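Local atomic coordinates of SufE-like protein, chloroplastic (Arabidopsis thaliana, PDB entry 4PUI), a protein that activates the cysteine desulfurase NFS2, takes part in NIFS1-mediated desulfurization to supply sulfur for iron-sulfur clusters, and carries a BolA domain, the part described here. Residues L18-H32 / D45-F59. Numbering follows the deposited sequence.
Sequences LDPVELEVEDVSYQH and DGETHFNLRIVSDAF
Strands 22-27 and 49-55 pair antiparallel, from Glu-22 opposite Val-55 to Asp-27 opposite Phe-50, and their axes run at 162°. A classic beta bulge opens the pairing, where Val-21 and Glu-22 both face Val-55. On the face with Glu-22, Glu-24 and Glu-26, Arg-53 lies alongside Glu-22. Its NH1 meets Glu-22 OE1 at 2.8 Å, in the guanidinium plane. A water joins Glu-22 OE1 to Arg-53 NH2 beside the salt bridge. Further along, Asn-51 ND2 reaches Glu-26 OE1 at 3.1 Å from above the carboxylate plane. The other face is mostly apolar, with Asp-27 at one end. Val-25 CG2 packs on Leu-52 CD2 at 3.8 Å, Leu-23 lies beside Ile-54, and helix 5-18 covers Leu-23 and Phe-50. This hairpin is part of the BolA domain, with strand 85-91 parallel to 49-55 on its far side. At the hairpin end, Asp-27 CG stands anti to the backbone N (chi1 -172°), which puts OD1 over a face of the Phe-50 ring. Asp-27 OD1 accepts from Ser-29 N, an Asx turn, and from Ser-29 OG at 2.6 Å. Ser-29 OG in turn accepts from Thr-48 N and His-49 N. With an alanine here in place of Asp-27, Ser-29 N and OG would probably lose their shared acceptor, and the hydroxyl would be free to turn from those amides. Beyond the turn, the His-32 and His-49 rings stack face to face, centroids 3.5 Å apart and planes at 9°.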
ATOM      1  N   LEU A  18      -8.669   6.104  -0.484  1.00 17.72           N
ATOM      2  CA  LEU A  18      -9.282   5.181   0.465  1.00 17.62           C
ATOM      3  C   LEU A  18      -9.698   5.803   1.800  1.00 20.47           C
ATOM      4  O   LEU A  18     -10.371   5.144   2.578  1.00 19.23           O
ATOM      5  CB  LEU A  18      -8.360   3.965   0.701  1.00 16.98           C
ATOM      6  CG  LEU A  18      -7.987   3.170  -0.554  1.00 19.02           C
ATOM      7  CD1 LEU A  18      -6.932   2.111  -0.241  1.00 17.39           C
ATOM      8  CD2 LEU A  18      -9.196   2.539  -1.247  1.00 20.21           C
ATOM      9  N   ASP A  19      -9.303   7.053   2.050  1.00 19.95           N
ATOM     10  CA  ASP A  19      -9.537   7.747   3.326  1.00 19.00           C
ATOM     11  C   ASP A  19      -9.405   6.803   4.538  1.00 18.56           C
ATOM     12  O   ASP A  19     -10.327   6.692   5.340  1.00 20.04           O
ATOM     13  CB  ASP A  19     -10.920   8.413   3.320  1.00 22.34           C
ATOM     14  CG  ASP A  19     -11.117   9.401   4.471  1.00 30.60           C
ATOM     15  OD1 ASP A  19     -10.119   9.803   5.111  1.00 27.57           O
ATOM     16  OD2 ASP A  19     -12.277   9.796   4.716  1.00 31.67           O
ATOM     17  N   PRO A  20      -8.260   6.110   4.661  1.00 20.91           N
ATOM     18  CA  PRO A  20      -8.180   5.040   5.662  1.00 19.30           C
ATOM     19  C   PRO A  20      -8.182   5.589   7.082  1.00 21.58           C
ATOM     20  O   PRO A  20      -7.605   6.647   7.348  1.00 22.73           O
ATOM     21  CB  PRO A  20      -6.835   4.371   5.352  1.00 22.20           C
ATOM     22  CG  PRO A  20      -6.014   5.460   4.730  1.00 28.21           C
ATOM     23  CD  PRO A  20      -6.977   6.318   3.956  1.00 21.03           C
ATOM     24  N   VAL A  21      -8.850   4.889   7.989  1.00 20.70           N
ATOM     25  CA  VAL A  21      -8.759   5.262   9.396  1.00 21.81           C
ATOM     26  C   VAL A  21      -7.376   4.969   9.973  1.00 22.22           C
ATOM     27  O   VAL A  21      -6.904   5.675  10.869  1.00 22.49           O
ATOM     28  CB  VAL A  21      -9.856   4.601  10.253  1.00 30.13           C
ATOM     29  CG1 VAL A  21     -11.212   5.170   9.884  1.00 37.07           C
ATOM     30  CG2 VAL A  21      -9.844   3.105  10.095  1.00 25.07           C
ATOM     31  N   GLU A  22      -6.733   3.923   9.455  1.00 20.35           N
ATOM     32  CA  GLU A  22      -5.382   3.572   9.852  1.00 20.29           C
ATOM     33  C   GLU A  22      -4.601   3.277   8.579  1.00 20.33           C
ATOM     34  O   GLU A  22      -5.094   2.579   7.700  1.00 18.99           O
ATOM     35  CB  GLU A  22      -5.406   2.344  10.768  1.00 19.64           C
ATOM     36  CG  GLU A  22      -6.268   2.591  11.997  1.00 21.44           C
ATOM     37  CD  GLU A  22      -6.269   1.463  13.014  1.00 22.87           C
ATOM     38  OE1 GLU A  22      -5.516   0.476  12.867  1.00 22.88           O
ATOM     39  OE2 GLU A  22      -7.037   1.587  13.989  1.00 25.18           O
ATOM     40  N   LEU A  23      -3.397   3.826   8.484  1.00 19.60           N
ATOM     41  CA  LEU A  23      -2.546   3.585   7.323  1.00 17.52           C
ATOM     42  C   LEU A  23      -1.079   3.524   7.721  1.00 17.62           C
ATOM     43  O   LEU A  23      -0.559   4.435   8.378  1.00 19.99           O
ATOM     44  CB  LEU A  23      -2.745   4.678   6.266  1.00 18.93           C
ATOM     45  CG  LEU A  23      -1.853   4.587   5.016  1.00 17.47           C
ATOM     46  CD1 LEU A  23      -2.097   3.313   4.209  1.00 17.94           C
ATOM     47  CD2 LEU A  23      -2.058   5.834   4.151  1.00 17.36           C
ATOM     48  N   GLU A  24      -0.406   2.445   7.326  1.00 21.27           N
ATOM     49  CA  GLU A  24       1.031   2.345   7.518  1.00 18.05           C
ATOM     50  C   GLU A  24       1.693   1.965   6.202  1.00 17.22           C
ATOM     51  O   GLU A  24       1.268   1.030   5.538  1.00 18.16           O
ATOM     52  CB  GLU A  24       1.388   1.304   8.577  1.00 22.22           C
ATOM     53  CG  GLU A  24       2.900   1.143   8.756  1.00 23.02           C
ATOM     54  CD  GLU A  24       3.278   0.131   9.825  1.00 30.91           C
ATOM     55  OE1 GLU A  24       2.370  -0.496  10.404  1.00 29.11           O
ATOM     56  OE2 GLU A  24       4.491  -0.029  10.086  1.00 32.15           O
ATOM     57  N   VAL A  25       2.731   2.709   5.840  1.00 18.75           N
ATOM     58  CA  VAL A  25       3.486   2.459   4.619  1.00 18.94           C
ATOM     59  C   VAL A  25       4.924   2.308   5.069  1.00 21.69           C
ATOM     60  O   VAL A  25       5.547   3.269   5.517  1.00 21.82           O
ATOM     61  CB  VAL A  25       3.349   3.636   3.611  1.00 18.32           C
ATOM     62  CG1 VAL A  25       4.275   3.434   2.402  1.00 18.19           C
ATOM     63  CG2 VAL A  25       1.893   3.790   3.163  1.00 19.14           C
ATOM     64  N   GLU A  26       5.440   1.087   5.005  1.00 22.35           N
ATOM     65  CA  GLU A  26       6.761   0.807   5.543  1.00 21.13           C
ATOM     66  C   GLU A  26       7.691   0.388   4.417  1.00 23.23           C
ATOM     67  O   GLU A  26       7.417  -0.582   3.712  1.00 23.76           O
ATOM     68  CB  GLU A  26       6.671  -0.308   6.588  1.00 24.93           C
ATOM     69  CG  GLU A  26       7.983  -0.620   7.285  1.00 28.54           C
ATOM     70  CD  GLU A  26       7.924  -1.912   8.079  1.00 32.51           C
ATOM     71  OE1 GLU A  26       7.015  -2.734   7.827  1.00 29.81           O
ATOM     72  OE2 GLU A  26       8.792  -2.103   8.950  1.00 37.30           O
ATOM     73  N   ASP A  27       8.780   1.127   4.246  1.00 23.17           N
ATOM     74  CA  ASP A  27       9.781   0.804   3.236  1.00 24.44           C
ATOM     75  C   ASP A  27      10.662  -0.323   3.769  1.00 26.06           C
ATOM     76  O   ASP A  27      11.396  -0.141   4.736  1.00 27.73           O
ATOM     77  CB  ASP A  27      10.608   2.062   2.918  1.00 27.42           C
ATOM     78  CG  ASP A  27      11.546   1.882   1.738  1.00 27.63           C
ATOM     79  OD1 ASP A  27      11.851   0.729   1.374  1.00 28.55           O
ATOM     80  OD2 ASP A  27      11.999   2.908   1.181  1.00 28.13           O
ATOM     81  N   VAL A  28      10.580  -1.493   3.144  1.00 26.20           N
ATOM     82  CA  VAL A  28      11.428  -2.613   3.539  1.00 30.53           C
ATOM     83  C   VAL A  28      12.397  -3.035   2.432  1.00 33.13           C
ATOM     84  O   VAL A  28      12.829  -4.186   2.360  1.00 33.47           O
ATOM     85  CB  VAL A  28      10.588  -3.808   4.040  1.00 29.32           C
ATOM     86  CG1 VAL A  28       9.884  -3.448   5.355  1.00 33.63           C
ATOM     87  CG2 VAL A  28       9.583  -4.250   2.984  1.00 26.42           C
ATOM     88  N   SER A  29      12.753  -2.087   1.571  1.00 28.83           N
ATOM     89  CA  SER A  29      13.687  -2.364   0.487  1.00 26.52           C
ATOM     90  C   SER A  29      15.016  -2.919   0.978  1.00 31.04           C
ATOM     91  O   SER A  29      15.650  -3.721   0.295  1.00 35.90           O
ATOM     92  CB  SER A  29      13.935  -1.099  -0.337  1.00 28.65           C
ATOM     93  OG  SER A  29      12.710  -0.550  -0.759  1.00 28.69           O
ATOM     94  N   TYR A  30      15.434  -2.489   2.165  1.00 32.63           N
ATOM     95  CA  TYR A  30      16.679  -2.966   2.761  1.00 39.43           C
ATOM     96  C   TYR A  30      16.727  -4.499   2.913  1.00 41.00           C
ATOM     97  O   TYR A  30      17.804  -5.086   2.956  1.00 46.75           O
ATOM     98  CB  TYR A  30      16.918  -2.279   4.113  1.00 42.27           C
ATOM     99  CG  TYR A  30      15.916  -2.657   5.193  1.00 46.05           C
ATOM    100  CD1 TYR A  30      16.129  -3.767   6.012  1.00 51.27           C
ATOM    101  CD2 TYR A  30      14.768  -1.898   5.405  1.00 42.41           C
ATOM    102  CE1 TYR A  30      15.226  -4.115   6.999  1.00 52.17           C
ATOM    103  CE2 TYR A  30      13.858  -2.241   6.395  1.00 44.75           C
ATOM    104  CZ  TYR A  30      14.095  -3.350   7.186  1.00 48.69           C
ATOM    105  OH  TYR A  30      13.196  -3.696   8.166  1.00 46.87           O
ATOM    106  N   GLN A  31      15.557  -5.133   2.991  1.00 40.83           N
ATOM    107  CA  GLN A  31      15.459  -6.584   3.167  1.00 40.43           C
ATOM    108  C   GLN A  31      15.742  -7.351   1.877  1.00 47.65           C
ATOM    109  O   GLN A  31      15.912  -8.574   1.895  1.00 50.97           O
ATOM    110  CB  GLN A  31      14.070  -6.965   3.693  1.00 46.34           C
ATOM    111  CG  GLN A  31      13.811  -6.523   5.117  1.00 47.63           C
ATOM    112  CD  GLN A  31      12.356  -6.665   5.534  1.00 49.81           C
ATOM    113  OE1 GLN A  31      11.562  -7.320   4.858  1.00 48.42           O
ATOM    114  NE2 GLN A  31      11.999  -6.036   6.651  1.00 46.09           N
ATOM    115  N   HIS A  32      15.795  -6.629   0.764  1.00 48.78           N
ATOM    116  CA  HIS A  32      15.940  -7.247  -0.543  1.00 48.66           C
ATOM    117  C   HIS A  32      17.149  -6.685  -1.276  1.00 55.09           C
ATOM    118  O   HIS A  32      17.438  -7.071  -2.411  1.00 55.20           O
ATOM    119  CB  HIS A  32      14.681  -7.005  -1.378  1.00 52.86           C
ATOM    120  CG  HIS A  32      13.428  -7.552  -0.764  1.00 53.31           C
ATOM    121  ND1 HIS A  32      12.832  -8.715  -1.205  1.00 54.03           N
ATOM    122  CD2 HIS A  32      12.660  -7.101   0.258  1.00 52.41           C
ATOM    123  CE1 HIS A  32      11.751  -8.956  -0.483  1.00 53.17           C
ATOM    124  NE2 HIS A  32      11.625  -7.993   0.412  1.00 51.16           N
ATOM    125  N   ASP A  45      18.441   2.382  -1.143  1.00 64.09           N
ATOM    126  CA  ASP A  45      17.906   1.012  -1.318  1.00 59.10           C
ATOM    127  C   ASP A  45      16.918   0.862  -2.472  1.00 51.92           C
ATOM    128  O   ASP A  45      16.560  -0.259  -2.836  1.00 53.30           O
ATOM    129  CB  ASP A  45      17.318   0.398  -0.036  1.00 56.74           C
ATOM    130  CG  ASP A  45      18.385  -0.025   0.946  1.00 61.40           C
ATOM    131  OD1 ASP A  45      19.449  -0.494   0.491  1.00 66.58           O
ATOM    132  OD2 ASP A  45      18.165   0.125   2.166  1.00 61.82           O
ATOM    133  N   GLY A  46      16.454   1.977  -3.029  1.00 34.86           N
ATOM    134  CA  GLY A  46      15.662   1.907  -4.239  1.00 31.33           C
ATOM    135  C   GLY A  46      14.162   2.080  -4.135  1.00 27.52           C
ATOM    136  O   GLY A  46      13.502   2.239  -5.156  1.00 28.21           O
ATOM    137  N   GLU A  47      13.619   2.051  -2.921  1.00 25.95           N
ATOM    138  CA  GLU A  47      12.172   2.069  -2.727  1.00 23.29           C
ATOM    139  C   GLU A  47      11.502   1.012  -3.588  1.00 23.08           C
ATOM    140  O   GLU A  47      10.579   1.306  -4.334  1.00 22.95           O
ATOM    141  CB  GLU A  47      11.574   3.456  -3.020  1.00 28.21           C
ATOM    142  CG  GLU A  47      12.180   4.577  -2.181  1.00 28.14           C
ATOM    143  CD  GLU A  47      11.328   5.837  -2.192  1.00 28.55           C
ATOM    144  OE1 GLU A  47      11.554   6.689  -3.066  1.00 26.77           O
ATOM    145  OE2 GLU A  47      10.425   5.964  -1.333  1.00 26.25           O
ATOM    146  N   THR A  48      11.970  -0.227  -3.462  1.00 27.17           N
ATOM    147  CA  THR A  48      11.489  -1.320  -4.295  1.00 26.54           C
ATOM    148  C   THR A  48      10.469  -2.195  -3.575  1.00 23.15           C
ATOM    149  O   THR A  48       9.682  -2.884  -4.217  1.00 25.73           O
ATOM    150  CB  THR A  48      12.654  -2.228  -4.708  1.00 29.04           C
ATOM    151  OG1 THR A  48      13.338  -2.666  -3.533  1.00 30.93           O
ATOM    152  CG2 THR A  48      13.622  -1.476  -5.603  1.00 32.05           C
ATOM    153  N   HIS A  49      10.480  -2.168  -2.245  1.00 25.41           N
ATOM    154  CA  HIS A  49       9.613  -3.035  -1.458  1.00 25.32           C
ATOM    155  C   HIS A  49       8.976  -2.290  -0.295  1.00 21.71           C
ATOM    156  O   HIS A  49       9.671  -1.647   0.488  1.00 22.26           O
ATOM    157  CB  HIS A  49      10.413  -4.217  -0.907  1.00 32.07           C
ATOM    158  CG  HIS A  49      10.910  -5.153  -1.964  1.00 34.73           C
ATOM    159  ND1 HIS A  49      11.953  -4.838  -2.805  1.00 37.82           N
ATOM    160  CD2 HIS A  49      10.501  -6.395  -2.320  1.00 39.23           C
ATOM    161  CE1 HIS A  49      12.168  -5.844  -3.633  1.00 42.16           C
ATOM    162  NE2 HIS A  49      11.297  -6.800  -3.363  1.00 41.01           N
ATOM    163  N   PHE A  50       7.653  -2.382  -0.186  1.00 25.16           N
ATOM    164  CA  PHE A  50       6.941  -1.782   0.934  1.00 22.58           C
ATOM    165  C   PHE A  50       5.984  -2.776   1.564  1.00 20.99           C
ATOM    166  O   PHE A  50       5.449  -3.648   0.882  1.00 23.18           O
ATOM    167  CB  PHE A  50       6.136  -0.560   0.494  1.00 19.11           C
ATOM    168  CG  PHE A  50       6.983   0.603   0.059  1.00 18.81           C
ATOM    169  CD1 PHE A  50       7.514   0.659  -1.218  1.00 20.48           C
ATOM    170  CD2 PHE A  50       7.243   1.647   0.942  1.00 19.74           C
ATOM    171  CE1 PHE A  50       8.306   1.740  -1.612  1.00 20.31           C
ATOM    172  CE2 PHE A  50       8.018   2.730   0.560  1.00 19.76           C
ATOM    173  CZ  PHE A  50       8.554   2.777  -0.728  1.00 19.43           C
ATOM    174  N   ASN A  51       5.789  -2.637   2.872  1.00 21.85           N
ATOM    175  CA  ASN A  51       4.686  -3.288   3.563  1.00 22.97           C
ATOM    176  C   ASN A  51       3.602  -2.249   3.767  1.00 20.15           C
ATOM    177  O   ASN A  51       3.882  -1.150   4.243  1.00 22.38           O
ATOM    178  CB  ASN A  51       5.113  -3.836   4.935  1.00 26.04           C
ATOM    179  CG  ASN A  51       6.144  -4.957   4.838  1.00 26.19           C
ATOM    180  OD1 ASN A  51       6.169  -5.705   3.862  1.00 27.52           O
ATOM    181  ND2 ASN A  51       6.991  -5.079   5.856  1.00 28.86           N
ATOM    182  N   LEU A  52       2.367  -2.594   3.411  1.00 18.96           N
ATOM    183  CA  LEU A  52       1.225  -1.701   3.610  1.00 16.74           C
ATOM    184  C   LEU A  52       0.221  -2.324   4.585  1.00 18.63           C
ATOM    185  O   LEU A  52      -0.133  -3.493   4.445  1.00 19.46           O
ATOM    186  CB  LEU A  52       0.506  -1.476   2.292  1.00 16.02           C
ATOM    187  CG  LEU A  52       1.324  -0.952   1.118  1.00 17.72           C
ATOM    188  CD1 LEU A  52       0.447  -0.777  -0.119  1.00 18.44           C
ATOM    189  CD2 LEU A  52       1.981   0.366   1.484  1.00 18.67           C
ATOM    190  N   ARG A  53      -0.233  -1.543   5.563  1.00 18.76           N
ATOM    191  CA  ARG A  53      -1.362  -1.957   6.386  1.00 17.89           C
ATOM    192  C   ARG A  53      -2.421  -0.877   6.269  1.00 17.17           C
ATOM    193  O   ARG A  53      -2.175   0.279   6.612  1.00 18.13           O
ATOM    194  CB  ARG A  53      -0.967  -2.152   7.850  1.00 16.92           C
ATOM    195  CG  ARG A  53      -2.133  -2.641   8.733  1.00 18.03           C
ATOM    196  CD  ARG A  53      -1.721  -2.698  10.191  1.00 19.47           C
ATOM    197  NE  ARG A  53      -2.761  -3.219  11.078  1.00 22.33           N
ATOM    198  CZ  ARG A  53      -3.694  -2.465  11.644  1.00 23.25           C
ATOM    199  NH1 ARG A  53      -3.734  -1.171  11.386  1.00 20.31           N
ATOM    200  NH2 ARG A  53      -4.592  -3.006  12.469  1.00 22.93           N
ATOM    201  N   ILE A  54      -3.583  -1.250   5.743  1.00 16.07           N
ATOM    202  CA  ILE A  54      -4.635  -0.281   5.456  1.00 16.64           C
ATOM    203  C   ILE A  54      -5.931  -0.720   6.091  1.00 15.63           C
ATOM    204  O   ILE A  54      -6.401  -1.817   5.821  1.00 17.58           O
ATOM    205  CB  ILE A  54      -4.878  -0.172   3.943  1.00 15.86           C
ATOM    206  CG1 ILE A  54      -3.539  -0.098   3.214  1.00 17.50           C
ATOM    207  CG2 ILE A  54      -5.803   1.033   3.595  1.00 16.75           C
ATOM    208  CD1 ILE A  54      -3.655  -0.251   1.701  1.00 19.88           C
ATOM    209  N   VAL A  55      -6.512   0.153   6.908  1.00 18.11           N
ATOM    210  CA  VAL A  55      -7.854  -0.080   7.438  1.00 19.04           C
ATOM    211  C   VAL A  55      -8.804   0.942   6.807  1.00 16.64           C
ATOM    212  O   VAL A  55      -8.681   2.145   7.045  1.00 17.58           O
ATOM    213  CB  VAL A  55      -7.898   0.019   8.973  1.00 22.07           C
ATOM    214  CG1 VAL A  55      -9.286  -0.358   9.473  1.00 19.81           C
ATOM    215  CG2 VAL A  55      -6.840  -0.898   9.600  1.00 22.07           C
ATOM    216  N   SER A  56      -9.718   0.467   5.962  1.00 19.56           N
ATOM    217  CA  SER A  56     -10.604   1.373   5.220  1.00 18.78           C
ATOM    218  C   SER A  56     -11.969   0.762   5.019  1.00 19.40           C
ATOM    219  O   SER A  56     -12.070  -0.446   4.778  1.00 18.21           O
ATOM    220  CB  SER A  56     -10.021   1.693   3.838  1.00 20.64           C
ATOM    221  OG  SER A  56     -10.910   2.469   3.037  1.00 23.07           O
ATOM    222  N   ASP A  57     -12.994   1.622   5.074  1.00 21.57           N
ATOM    223  CA  ASP A  57     -14.368   1.302   4.688  1.00 24.04           C
ATOM    224  C   ASP A  57     -14.458   0.686   3.298  1.00 20.95           C
ATOM    225  O   ASP A  57     -15.361  -0.107   3.014  1.00 20.50           O
ATOM    226  CB  ASP A  57     -15.184   2.592   4.590  1.00 33.62           C
ATOM    227  CG  ASP A  57     -15.539   3.165   5.915  1.00 46.69           C
ATOM    228  OD1 ASP A  57     -15.226   2.534   6.942  1.00 48.69           O
ATOM    229  OD2 ASP A  57     -16.154   4.255   5.919  1.00 52.61           O
ATOM    230  N   ALA A  58     -13.554   1.109   2.419  1.00 20.10           N
ATOM    231  CA  ALA A  58     -13.640   0.781   1.000  1.00 20.54           C
ATOM    232  C   ALA A  58     -13.500  -0.711   0.728  1.00 18.43           C
ATOM    233  O   ALA A  58     -13.857  -1.180  -0.344  1.00 20.16           O
ATOM    234  CB  ALA A  58     -12.600   1.580   0.207  1.00 22.00           C
ATOM    235  N   PHE A  59     -12.974  -1.456   1.704  1.00 19.88           N
ATOM    236  CA  PHE A  59     -12.783  -2.891   1.562  1.00 17.07           C
ATOM    237  C   PHE A  59     -14.009  -3.727   1.927  1.00 18.57           C
ATOM    238  O   PHE A  59     -14.003  -4.941   1.738  1.00 18.47           O
ATOM    239  CB  PHE A  59     -11.612  -3.368   2.420  1.00 14.80           C
ATOM    240  CG  PHE A  59     -10.314  -2.699   2.104  1.00 16.90           C
ATOM    241  CD1 PHE A  59      -9.911  -2.508   0.794  1.00 18.91           C
ATOM    242  CD2 PHE A  59      -9.499  -2.257   3.131  1.00 16.14           C
ATOM    243  CE1 PHE A  59      -8.699  -1.884   0.522  1.00 16.79           C
ATOM    244  CE2 PHE A  59      -8.296  -1.635   2.872  1.00 16.42           C
ATOM    245  CZ  PHE A  59      -7.893  -1.448   1.562  1.00 14.43           C
TER
HETATM  246  O   HOH W   1     -12.130   4.349   6.087  1.00 38.50           O
HETATM  247  O   HOH W   2      -5.605  -1.448  14.743  1.00 21.18           O
HETATM  248  O   HOH W   3      10.506   5.087   1.030  1.00 27.07           O
HETATM  249  O   HOH W   4      14.338   2.476  -0.137  1.00 30.49           O
HETATM  250  O   HOH W   5       9.022  -7.281   5.901  1.00 35.89           O